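PDB 6KVR: fatty acid amide hydrolase from Candida albicans, which probably hydrolyses monocarboxylic acid amides, fatty acid amides among them, to the free carboxylate and ammonium, as a member of the amidase family. Local coordinates for residues A[387-390]-A[391-395]; A[397-400]-A[401-404]; A[417-420]-A[421-424]; A[287-290]-A[291-294]; A[425-429]-A[430-434]. One frame throughout, in Å; residues are numbered along the deposited sequence.

Overall arrangement
The five contacts are local ones. Along the chain they come in the order contact 4, 1, 2, 3, 5. Contact 4 lies in the loop that leads into strand 295-300 of the mixed sheet. Contact 1 is in helix 385-397, contact 2 is the turn from there into helix 402-409, and contact 3 is helix 417-423. Contact 5 is the loop on to helix 434-457. The centres of contacts 2 and 5 are about 7 Å apart; those of contacts 3 and 4 are about 20 Å apart. Contact 1 packs on contacts 4 and 5, and contact 2 is hydrogen-bonded to contacts 3 and 5. Contacts 2, 4 and 5 reach the dimer interface, and parts of the region lie near predicted substrate-binding residues.

Contact 1 (A[387-390]-A[391-395]); sequences LAYE and TVHKM
Tyr389 and His393 meet one turn apart in the middle of helix 385-397, a local i to i+4 contact on the flank packed against helix 482-490. Their rings overlap at a slant, with planes at 32° and centroids 4.0 Å apart. Tyr389 CZ lies over the centre of the imidazole, while His393 ND1 sits over the rim of the phenol ring. The imidazole is turned back along the helix by chi1 of -78°, with CG beside its own backbone N. This lets ND1 donate to Tyr389 O at 2.9 Å, a bond bent to 130° that adds to the main-chain ladder. His393 N reaches the same oxygen from the other face of the carbonyl. A water joins the far ends of the rings, 2.7 Å from Tyr389 OH and 2.8 Å from His393 NE2. The imidazole is thus held at both nitrogens, and Tyr425 meets it edge-to-face.

On another side of the helix, Thr391 and Leu387 both rest on Thr443 of helix 434-457. Thr391 OG1 donates to Leu387 O at 2.8 Å from above the carbonyl plane. The backbone N of Thr391 reaches that oxygen from the opposite face. Such an i to i-4 hydroxyl bond is typical of threonine within an alpha-helix.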
loop_
_atom_site.group_PDB
_atom_site.type_symbol
_atom_site.label_atom_id
_atom_site.label_comp_id
_atom_site.label_asym_id
_atom_site.label_seq_id
_atom_site.Cartn_x
_atom_site.Cartn_y
_atom_site.Cartn_z
ATOM N N LEU A 387 20.936 -10.105 2.183
ATOM C CA LEU A 387 20.485 -8.815 1.671
ATOM C C LEU A 387 19.194 -8.374 2.360
ATOM O O LEU A 387 19.033 -7.192 2.693
ATOM C CB LEU A 387 20.300 -8.890 0.155
ATOM C CG LEU A 387 19.911 -7.598 -0.568
ATOM C CD1 LEU A 387 21.012 -6.548 -0.434
ATOM C CD2 LEU A 387 19.600 -7.892 -2.041
ATOM N N ALA A 388 18.258 -9.308 2.576
ATOM C CA ALA A 388 17.007 -8.947 3.231
ATOM C C ALA A 388 17.265 -8.426 4.639
ATOM O O ALA A 388 16.715 -7.391 5.033
ATOM C CB ALA A 388 16.049 -10.138 3.263
ATOM N N TYR A 389 18.145 -9.095 5.385
ATOM C CA TYR A 389 18.436 -8.690 6.760
ATOM C C TYR A 389 19.070 -7.308 6.802
ATOM O O TYR A 389 18.647 -6.445 7.580
ATOM C CB TYR A 389 19.350 -9.718 7.426
ATOM C CG TYR A 389 19.746 -9.360 8.842
ATOM C CD1 TYR A 389 18.898 -9.626 9.913
ATOM C CD2 TYR A 389 20.975 -8.751 9.114
ATOM C CE1 TYR A 389 19.267 -9.318 11.221
ATOM C CE2 TYR A 389 21.349 -8.427 10.429
ATOM C CZ TYR A 389 20.490 -8.708 11.474
ATOM O OH TYR A 389 20.848 -8.380 12.778
ATOM N N GLU A 390 20.068 -7.074 5.944
ATOM C CA GLU A 390 20.757 -5.788 5.920
ATOM C C GLU A 390 19.839 -4.674 5.448
ATOM O O GLU A 390 19.876 -3.560 5.985
ATOM C CB GLU A 390 21.987 -5.851 5.006
ATOM C CG GLU A 390 23.219 -6.425 5.684
ATOM C CD GLU A 390 24.231 -6.999 4.698
ATOM O OE1 GLU A 390 25.163 -7.701 5.150
ATOM O OE2 GLU A 390 24.113 -6.731 3.478
ATOM N N THR A 391 19.020 -4.941 4.426
ATOM C CA THR A 391 18.150 -3.886 3.922
ATOM C C THR A 391 17.128 -3.478 4.973
ATOM O O THR A 391 16.910 -2.286 5.210
ATOM C CB THR A 391 17.447 -4.327 2.632
ATOM O OG1 THR A 391 18.428 -4.672 1.651
ATOM C CG2 THR A 391 16.581 -3.181 2.088
ATOM N N VAL A 392 16.494 -4.452 5.631
ATOM C CA VAL A 392 15.450 -4.066 6.569
ATOM C C VAL A 392 16.054 -3.388 7.795
ATOM O O VAL A 392 15.482 -2.431 8.329
ATOM C CB VAL A 392 14.566 -5.272 6.943
ATOM C CG1 VAL A 392 15.224 -6.182 8.005
ATOM C CG2 VAL A 392 13.178 -4.761 7.394
ATOM N N HIS A 393 17.248 -3.802 8.215
ATOM C CA HIS A 393 17.840 -3.140 9.371
ATOM C C HIS A 393 18.339 -1.742 9.032
ATOM O O HIS A 393 18.346 -0.872 9.908
ATOM C CB HIS A 393 18.940 -4.005 9.987
ATOM C CG HIS A 393 18.390 -5.116 10.830
ATOM N ND1 HIS A 393 17.594 -6.116 10.311
ATOM C CD2 HIS A 393 18.399 -5.304 12.170
ATOM C CE1 HIS A 393 17.193 -6.912 11.289
ATOM N NE2 HIS A 393 17.668 -6.440 12.428
ATOM N N LYS A 394 18.750 -1.493 7.778
ATOM C CA LYS A 394 19.035 -0.120 7.380
ATOM C C LYS A 394 17.763 0.710 7.434
ATOM O O LYS A 394 17.782 1.865 7.881
ATOM C CB LYS A 394 19.632 -0.076 5.966
ATOM C CG LYS A 394 21.079 -0.535 5.829
ATOM C CD LYS A 394 21.511 -0.401 4.358
ATOM C CE LYS A 394 22.893 -0.996 4.077
ATOM N NZ LYS A 394 22.969 -1.525 2.665
HETATM N N MSE A 395 16.641 0.121 6.998
HETATM C CA MSE A 395 15.349 0.805 6.892
HETATM C C MSE A 395 14.893 1.274 8.260
HETATM O O MSE A 395 14.312 2.352 8.386
HETATM C CB MSE A 395 14.266 -0.107 6.293
HETATM C CG MSE A 395 14.233 -0.195 4.769
HETATM SE SE MSE A 395 12.935 -1.568 4.153
HETATM C CE MSE A 395 12.893 -1.165 2.251
HETATM O O HOH W 1 18.628 -8.274 14.263
#

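Contact 2 (A[397-400]-A[401-404]); sequences NCDG and NHMQ
The carboxylate of Asp399 reaches forward over the start of helix 402-409. Its OD2 lies 3.4 Å from His402 CB; the carboxylate and imidazole planes are 83° apart, and the ring leads away. The first torsion of Asp399 places CG between the backbone N and the carbonyl carbon, which turns the carboxylate toward the next turn of chain. There OD2 accepts from Met403 N at 3.0 Å, in a nearly straight bond of 167°. The donor comes on the syn side, tilted out of the carboxylate plane. OD1 takes a second link: a water donates to it at 2.9 Å and accepts from Gln404 N at 3.0 Å. Two amides of the first helical turn are therefore served by one side chain, one directly and one through water. A negative charge here would also suit the positive end of the helix dipole.

The backbone beneath is a type I' beta turn from Asp399 to His402, closed by His402 N on Asp399 O at 3.1 Å. Gly400 and Asn401 take the positive phi angles of this turn. Asn401 stands at the N-cap position, but its side chain makes no capping bond. Instead it swings back to Asn397, and the two amides cross with their planes 77° apart. Asn401 OD1 comes 3.1 Å from Asn397 CG. The amide nitrogens are used elsewhere: Asn397 ND2 bonds to Asn422 O, and Asn401 ND2 to Leu423 O and Asp12 OD1. In the dimer Asp399 packs on Val434 and His402 on Ala435 of the second subunit; Arg438 of that subunit makes a long, weak ion pair with Asp399 OD2.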
loop_
_atom_site.group_PDB
_atom_site.type_symbol
_atom_site.label_atom_id
_atom_site.label_comp_id
_atom_site.label_asym_id
_atom_site.label_seq_id
_atom_site.Cartn_x
_atom_site.Cartn_y
_atom_site.Cartn_z
ATOM N N ASN A 397 16.541 2.448 10.680
ATOM C CA ASN A 397 17.270 3.588 11.234
ATOM C C ASN A 397 17.615 4.656 10.204
ATOM O O ASN A 397 18.375 5.578 10.526
ATOM C CB ASN A 397 18.560 3.117 11.923
ATOM C CG ASN A 397 18.298 2.414 13.240
ATOM O OD1 ASN A 397 17.146 2.258 13.655
ATOM N ND2 ASN A 397 19.369 1.987 13.911
ATOM N N CYS A 398 17.074 4.584 8.981
ATOM C CA CYS A 398 17.615 5.472 7.952
ATOM C C CYS A 398 17.191 6.930 8.121
ATOM O O CYS A 398 17.593 7.765 7.287
ATOM C CB CYS A 398 17.239 4.973 6.547
ATOM S SG CYS A 398 15.461 4.933 6.200
ATOM N N ASP A 399 16.418 7.288 9.150
ATOM C CA ASP A 399 16.284 8.703 9.493
ATOM C C ASP A 399 17.392 9.169 10.450
ATOM O O ASP A 399 17.268 10.223 11.075
ATOM C CB ASP A 399 14.888 8.996 10.059
ATOM C CG ASP A 399 14.743 8.648 11.547
ATOM O OD1 ASP A 399 15.453 7.745 12.032
ATOM O OD2 ASP A 399 13.879 9.263 12.221
ATOM N N GLY A 400 18.491 8.425 10.529
ATOM C CA GLY A 400 19.570 8.777 11.425
ATOM C C GLY A 400 19.200 8.687 12.890
ATOM O O GLY A 400 19.824 9.359 13.711
ATOM N N ASN A 401 18.190 7.872 13.227
ATOM C CA ASN A 401 17.604 7.786 14.569
ATOM C C ASN A 401 17.011 9.116 15.028
ATOM O O ASN A 401 16.861 9.349 16.224
ATOM C CB ASN A 401 18.615 7.248 15.589
ATOM C CG ASN A 401 18.955 5.786 15.333
ATOM O OD1 ASN A 401 18.109 5.017 14.859
ATOM N ND2 ASN A 401 20.195 5.401 15.607
ATOM N N HIS A 402 16.597 9.960 14.077
ATOM C CA HIS A 402 16.057 11.280 14.409
ATOM C C HIS A 402 14.871 11.201 15.366
ATOM O O HIS A 402 14.846 11.884 16.399
ATOM C CB HIS A 402 15.617 12.019 13.151
ATOM C CG HIS A 402 14.754 13.199 13.450
ATOM N ND1 HIS A 402 15.258 14.364 13.986
ATOM C CD2 HIS A 402 13.416 13.380 13.345
ATOM C CE1 HIS A 402 14.271 15.223 14.171
ATOM N NE2 HIS A 402 13.143 14.649 13.793
HETATM N N MSE A 403 13.844 10.430 15.007
HETATM C CA MSE A 403 12.660 10.352 15.870
HETATM C C MSE A 403 12.898 9.627 17.203
HETATM O O MSE A 403 12.406 10.080 18.249
HETATM C CB MSE A 403 11.491 9.682 15.144
HETATM C CG MSE A 403 10.166 9.946 15.846
HETATM SE SE MSE A 403 9.664 11.840 15.826
HETATM C CE MSE A 403 8.958 11.871 14.011
ATOM N N GLN A 404 13.605 8.492 17.175
ATOM C CA GLN A 404 13.929 7.817 18.434
ATOM C C GLN A 404 14.706 8.752 19.360
ATOM O O GLN A 404 14.411 8.843 20.561
ATOM C CB GLN A 404 14.730 6.537 18.172
ATOM C CG GLN A 404 13.954 5.401 17.500
ATOM C CD GLN A 404 13.063 4.608 18.470
ATOM O OE1 GLN A 404 12.720 5.079 19.558
ATOM N NE2 GLN A 404 12.681 3.395 18.063
HETATM O O HOH W 2 14.139 7.080 14.539
#

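Contact 3 (A[417-420]-A[421-424])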
loop_
_atom_site.group_PDB
_atom_site.type_symbol
_atom_site.label_atom_id
_atom_site.label_comp_id
_atom_site.label_asym_id
_atom_site.label_seq_id
_atom_site.Cartn_x
_atom_site.Cartn_y
_atom_site.Cartn_z
ATOM N N LYS A 417 19.944 -1.592 27.601
ATOM C CA LYS A 417 20.964 -2.328 26.852
ATOM C C LYS A 417 20.502 -2.651 25.428
ATOM O O LYS A 417 21.228 -2.414 24.454
ATOM C CB LYS A 417 21.333 -3.617 27.594
ATOM C CG LYS A 417 22.309 -4.496 26.818
ATOM C CD LYS A 417 22.531 -5.845 27.476
ATOM C CE LYS A 417 23.071 -6.835 26.453
ATOM N NZ LYS A 417 23.043 -8.216 26.980
ATOM N N LEU A 418 19.311 -3.224 25.287
ATOM C CA LEU A 418 18.876 -3.561 23.932
ATOM C C LEU A 418 18.440 -2.337 23.143
ATOM O O LEU A 418 18.244 -2.449 21.931
ATOM C CB LEU A 418 17.757 -4.616 23.962
ATOM C CG LEU A 418 18.274 -6.005 24.381
ATOM C CD1 LEU A 418 17.213 -7.102 24.258
ATOM C CD2 LEU A 418 19.563 -6.385 23.604
ATOM N N THR A 419 18.313 -1.177 23.792
ATOM C CA THR A 419 18.039 0.066 23.075
ATOM C C THR A 419 19.299 0.551 22.373
ATOM O O THR A 419 19.261 0.902 21.188
ATOM C CB THR A 419 17.509 1.130 24.043
ATOM O OG1 THR A 419 16.122 0.894 24.296
ATOM C CG2 THR A 419 17.668 2.529 23.487
ATOM N N LYS A 420 20.423 0.563 23.097
ATOM C CA LYS A 420 21.726 0.776 22.476
ATOM C C LYS A 420 21.930 -0.178 21.300
ATOM O O LYS A 420 22.457 0.207 20.253
ATOM C CB LYS A 420 22.828 0.580 23.519
ATOM C CG LYS A 420 22.735 1.524 24.727
ATOM C CD LYS A 420 23.855 1.237 25.745
ATOM C CE LYS A 420 23.966 2.328 26.800
ATOM N NZ LYS A 420 24.973 1.994 27.864
ATOM N N TRP A 421 21.503 -1.428 21.463
ATOM C CA TRP A 421 21.644 -2.413 20.401
ATOM C C TRP A 421 20.884 -1.988 19.137
ATOM O O TRP A 421 21.455 -1.962 18.041
ATOM C CB TRP A 421 21.162 -3.778 20.917
ATOM C CG TRP A 421 21.188 -4.848 19.894
ATOM C CD1 TRP A 421 20.114 -5.364 19.220
ATOM C CD2 TRP A 421 22.347 -5.523 19.378
ATOM N NE1 TRP A 421 20.531 -6.333 18.334
ATOM C CE2 TRP A 421 21.896 -6.442 18.403
ATOM C CE3 TRP A 421 23.715 -5.446 19.650
ATOM C CZ2 TRP A 421 22.769 -7.289 17.710
ATOM C CZ3 TRP A 421 24.584 -6.281 18.955
ATOM C CH2 TRP A 421 24.108 -7.189 17.997
ATOM N N ASN A 422 19.588 -1.665 19.261
ATOM C CA ASN A 422 18.820 -1.393 18.043
ATOM C C ASN A 422 19.114 -0.014 17.466
ATOM O O ASN A 422 18.931 0.191 16.260
ATOM C CB ASN A 422 17.306 -1.560 18.289
ATOM C CG ASN A 422 16.675 -0.353 18.956
ATOM O OD1 ASN A 422 16.455 0.699 18.330
ATOM N ND2 ASN A 422 16.365 -0.497 20.230
ATOM N N LEU A 423 19.583 0.930 18.290
ATOM C CA LEU A 423 20.025 2.212 17.751
ATOM C C LEU A 423 21.264 2.065 16.879
ATOM O O LEU A 423 21.545 2.959 16.076
ATOM C CB LEU A 423 20.283 3.203 18.889
ATOM C CG LEU A 423 18.980 3.634 19.580
ATOM C CD1 LEU A 423 19.239 4.513 20.807
ATOM C CD2 LEU A 423 18.046 4.329 18.578
ATOM N N ASN A 424 21.987 0.946 16.977
ATOM C CA ASN A 424 23.156 0.713 16.131
ATOM C C ASN A 424 22.889 -0.273 14.988
ATOM O O ASN A 424 23.842 -0.726 14.339
ATOM C CB ASN A 424 24.326 0.228 16.994
ATOM C CG ASN A 424 25.025 1.378 17.707
ATOM O OD1 ASN A 424 26.007 1.934 17.191
ATOM N ND2 ASN A 424 24.500 1.767 18.875
#
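Hydrogen bonds dominate this local contact along the short helix 417-423, and two asparagine side chains add to the main-chain ladder. Leu418 O is gripped twice by Asn422. The backbone N approaches at 3.1 Å from one face of the carbonyl, and ND2 at 3.2 Å from the other. The ND2 bond is bent, and the oxygen is tilted out of the amide plane. A chi1 of 80° brings the amide there, with CG lodged between N and the carbonyl carbon. Near the end of the helix, Asn424 ND2 donates to Lys420 O at 2.9 Å. That bond is nearly straight at 167°, and the oxygen lies in the plane of the donating amide.

Apolar contacts are fewer. Thr419 CG2 and Leu423 CD1 touch at 3.7 Å, their side chains lying side by side and pointing the same way. Leu418 CD2 rests 4.1 Å from Trp421 CB.

Several polar ends bind elsewhere. Lys417 NZ bonds to Glu476 O, Thr419 OG1 to Gln205 and His209, Trp421 NE1 to Tyr479 O, and Asn424 OD1 to the backbone of Lys11 and Asp12. Asparagine amides thus supplement the main-chain bonding at Leu418 O, and at Lys420 O near the C-terminal end, where the backbone bond from Asn424 N is weak.

Contact 4 (A[287-290]-A[291-294]); sequences AGQE and SVPA
Gln289 OE1 is held by two successive backbone amides, those of Ser291 and Val292. The bond from Val292 N is the sound one, 3.1 Å long and almost straight at 170°. It lies in the plane of the side-chain carbonyl, on a lone pair. Ser291 N is nearer, at 2.9 Å, but its bond is strongly bent and weak. The other end of the same amide donates: Gln289 NE2 reaches Val292 O at 2.8 Å. That oxygen lies in the plane of the Gln289 amide, whereas NE2 stands well above the carbonyl plane of Val292.

The side chain folds back on its own loop to do this. CG is anti to the backbone N, and a bend at chi2 (-67°) turns the amide across the chain. The loop is thus closed by a side-chain-to-backbone ring from Gln289 to Val292, which fixes the rotation of the amide. It leads into strand 295-300 of the mixed sheet of the amidase fold. Gln289 also rests on Ile254, a predicted substrate-binding residue.

Elsewhere in the loop, Pro293 CD packs 3.4 Å from Glu290 O. Val292 lies against Val392 and Met395 of helix 385-397. Ser291 OG bonds to Asn441 of helix 434-457. The carboxylate of Glu290 forms a salt bridge with Arg444 of the second subunit.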
loop_
_atom_site.group_PDB
_atom_site.type_symbol
_atom_site.label_atom_id
_atom_site.label_comp_id
_atom_site.label_asym_id
_atom_site.label_seq_id
_atom_site.Cartn_x
_atom_site.Cartn_y
_atom_site.Cartn_z
ATOM N N ALA A 287 6.162 7.566 12.689
ATOM C CA ALA A 287 5.310 8.462 11.906
ATOM C C ALA A 287 5.920 8.721 10.527
ATOM O O ALA A 287 7.062 9.172 10.416
ATOM C CB ALA A 287 5.103 9.785 12.645
ATOM N N GLY A 288 5.154 8.427 9.477
ATOM C CA GLY A 288 5.596 8.666 8.126
ATOM C C GLY A 288 6.464 7.575 7.545
ATOM O O GLY A 288 6.882 7.690 6.382
ATOM N N GLN A 289 6.769 6.528 8.314
ATOM C CA GLN A 289 7.695 5.497 7.872
ATOM C C GLN A 289 6.918 4.434 7.087
ATOM O O GLN A 289 5.990 3.811 7.610
ATOM C CB GLN A 289 8.441 4.919 9.078
ATOM C CG GLN A 289 9.664 4.026 8.816
ATOM C CD GLN A 289 9.314 2.711 8.154
ATOM O OE1 GLN A 289 9.737 2.436 7.031
ATOM N NE2 GLN A 289 8.508 1.907 8.836
ATOM N N GLU A 290 7.318 4.223 5.836
ATOM C CA GLU A 290 6.558 3.440 4.881
ATOM C C GLU A 290 7.375 2.348 4.205
ATOM O O GLU A 290 6.792 1.508 3.505
ATOM C CB GLU A 290 6.008 4.369 3.788
ATOM C CG GLU A 290 4.606 4.835 3.969
ATOM C CD GLU A 290 4.060 5.388 2.665
ATOM O OE1 GLU A 290 4.757 6.232 2.036
ATOM O OE2 GLU A 290 2.956 4.954 2.259
ATOM N N SER A 291 8.700 2.371 4.331
ATOM C CA SER A 291 9.518 1.376 3.642
ATOM C C SER A 291 9.277 -0.025 4.200
ATOM O O SER A 291 9.215 -0.997 3.436
ATOM C CB SER A 291 10.994 1.765 3.724
ATOM O OG SER A 291 11.264 2.901 2.890
ATOM N N VAL A 292 9.141 -0.154 5.519
ATOM C CA VAL A 292 8.713 -1.410 6.131
ATOM C C VAL A 292 7.634 -1.066 7.151
ATOM O O VAL A 292 7.926 -0.827 8.336
ATOM C CB VAL A 292 9.894 -2.198 6.733
ATOM C CG1 VAL A 292 10.751 -1.349 7.690
ATOM C CG2 VAL A 292 9.394 -3.460 7.416
ATOM N N PRO A 293 6.377 -0.990 6.728
ATOM C CA PRO A 293 5.332 -0.511 7.639
ATOM C C PRO A 293 5.007 -1.533 8.718
ATOM O O PRO A 293 5.037 -2.747 8.493
ATOM C CB PRO A 293 4.131 -0.261 6.712
ATOM C CG PRO A 293 4.392 -1.063 5.493
ATOM C CD PRO A 293 5.885 -1.182 5.353
ATOM N N ALA A 294 4.717 -1.016 9.905
ATOM C CA ALA A 294 4.270 -1.819 11.020
ATOM C C ALA A 294 2.875 -2.374 10.745
ATOM O O ALA A 294 2.195 -2.000 9.790
ATOM C CB ALA A 294 4.263 -0.994 12.304
#

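Contact 5 (A[425-429]-A[430-434]); sequences YGEGA and KHYDV
Glu427 and Lys430 meet across a type II' beta turn, and the turn itself is the close part of this local contact. It is closed by Lys430 N on Glu427 O at 3.0 Å, in a bond of 166°. Gly428 supplies the positive phi angle at its second position. Glu427 CB lies 3.9 Å from Lys430 CB, so the two side chains set out together, side by side and pointing the same way. A water bridges two carbonyls of this backbone, 2.8 Å from Gly428 O and 2.6 Å from Lys430 O.

The solvent side is looser. It is made by the exposed chain of Lys430, which is extended beyond CG like that of Glu427. The lysine has its CG anti to the backbone N (chi1 159°), which sends its chain out beside the glutamate. The ends meet in a salt bridge, Lys430 NZ to Glu427 OE1 at 3.0 Å. The ammonium comes on the syn side, 30° out of the carboxylate plane. The hydroxyl end of Tyr432 also lies beside this carboxylate, but their modelled spacing is too short to trust.

The loop runs from helix 417-423 to helix 434-457, and Asp433 is the N-cap of the latter. Tyr432 rests on Lys394 of helix 385-397 and shares a backbone bond with Cys398. Beyond it, His431 NE2 bonds to Ala435 N of the second subunit, at the start of that subunit's helix 434-457.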
loop_
_atom_site.group_PDB
_atom_site.type_symbol
_atom_site.label_atom_id
_atom_site.label_comp_id
_atom_site.label_asym_id
_atom_site.label_seq_id
_atom_site.Cartn_x
_atom_site.Cartn_y
_atom_site.Cartn_z
ATOM N N TYR A 425 21.612 -0.546 14.681
ATOM C CA TYR A 425 21.237 -1.636 13.773
ATOM C C TYR A 425 21.786 -1.485 12.356
ATOM O O TYR A 425 22.338 -2.442 11.790
ATOM C CB TYR A 425 19.724 -1.759 13.704
ATOM C CG TYR A 425 19.274 -2.967 14.441
ATOM C CD1 TYR A 425 20.170 -3.993 14.702
ATOM C CD2 TYR A 425 17.967 -3.087 14.895
ATOM C CE1 TYR A 425 19.783 -5.122 15.386
ATOM C CE2 TYR A 425 17.570 -4.210 15.596
ATOM C CZ TYR A 425 18.487 -5.223 15.843
ATOM O OH TYR A 425 18.096 -6.355 16.529
ATOM N N GLY A 426 21.547 -0.361 11.711
ATOM C CA GLY A 426 21.865 -0.375 10.281
ATOM C C GLY A 426 23.133 0.429 10.057
ATOM O O GLY A 426 24.240 -0.035 10.356
ATOM N N GLU A 427 22.980 1.663 9.588
ATOM C CA GLU A 427 24.040 2.653 9.690
ATOM C C GLU A 427 23.791 3.625 10.844
ATOM O O GLU A 427 24.299 4.751 10.828
ATOM C CB GLU A 427 24.207 3.392 8.358
ATOM C CG GLU A 427 24.523 2.455 7.169
ATOM C CD GLU A 427 24.908 3.200 5.891
ATOM O OE1 GLU A 427 25.905 3.950 5.908
ATOM O OE2 GLU A 427 24.228 3.023 4.852
ATOM N N GLY A 428 23.007 3.209 11.845
ATOM C CA GLY A 428 22.757 3.990 13.042
ATOM C C GLY A 428 22.377 5.440 12.810
ATOM O O GLY A 428 21.325 5.734 12.229
ATOM N N ALA A 429 23.232 6.363 13.259
ATOM C CA ALA A 429 22.889 7.777 13.209
ATOM C C ALA A 429 23.116 8.410 11.840
ATOM O O ALA A 429 22.960 9.629 11.712
ATOM C CB ALA A 429 23.680 8.555 14.267
ATOM N N LYS A 430 23.486 7.644 10.818
ATOM C CA LYS A 430 23.608 8.228 9.487
ATOM C C LYS A 430 22.211 8.510 8.936
ATOM O O LYS A 430 21.352 7.621 8.897
ATOM C CB LYS A 430 24.374 7.305 8.550
ATOM C CG LYS A 430 24.097 7.613 7.087
ATOM C CD LYS A 430 24.971 6.788 6.156
ATOM C CE LYS A 430 24.450 6.882 4.728
ATOM N NZ LYS A 430 24.966 5.819 3.827
ATOM N N HIS A 431 21.970 9.757 8.549
ATOM C CA HIS A 431 20.659 10.189 8.080
ATOM C C HIS A 431 20.654 10.107 6.553
ATOM O O HIS A 431 21.304 10.907 5.880
ATOM C CB HIS A 431 20.364 11.600 8.586
ATOM C CG HIS A 431 18.917 11.992 8.523
ATOM N ND1 HIS A 431 18.420 13.105 9.174
ATOM C CD2 HIS A 431 17.865 11.437 7.876
ATOM C CE1 HIS A 431 17.124 13.212 8.936
ATOM N NE2 HIS A 431 16.762 12.215 8.145
ATOM N N TYR A 432 19.935 9.129 6.017
ATOM C CA TYR A 432 19.876 8.907 4.577
ATOM C C TYR A 432 19.200 10.071 3.857
ATOM O O TYR A 432 18.319 10.744 4.401
ATOM C CB TYR A 432 19.091 7.629 4.286
ATOM C CG TYR A 432 19.876 6.337 4.378
ATOM C CD1 TYR A 432 20.627 6.028 5.498
ATOM C CD2 TYR A 432 19.826 5.406 3.346
ATOM C CE1 TYR A 432 21.336 4.840 5.577
ATOM C CE2 TYR A 432 20.517 4.211 3.418
ATOM C CZ TYR A 432 21.276 3.936 4.533
ATOM O OH TYR A 432 21.973 2.749 4.593
ATOM N N ASP A 433 19.600 10.293 2.607
ATOM C CA ASP A 433 18.827 11.157 1.737
ATOM C C ASP A 433 17.741 10.335 1.007
ATOM O O ASP A 433 17.729 9.103 1.044
ATOM C CB ASP A 433 19.758 11.904 0.763
ATOM C CG ASP A 433 20.616 10.965 -0.092
ATOM O OD1 ASP A 433 20.260 9.786 -0.249
ATOM O OD2 ASP A 433 21.652 11.405 -0.639
ATOM N N VAL A 434 16.814 11.041 0.348
ATOM C CA VAL A 434 15.631 10.399 -0.246
ATOM C C VAL A 434 16.028 9.383 -1.324
ATOM O O VAL A 434 15.495 8.265 -1.375
ATOM C CB VAL A 434 14.675 11.469 -0.808
ATOM C CG1 VAL A 434 13.755 10.879 -1.893
ATOM C CG2 VAL A 434 13.868 12.107 0.319
HETATM O O HOH W 3 21.213 5.118 9.524
#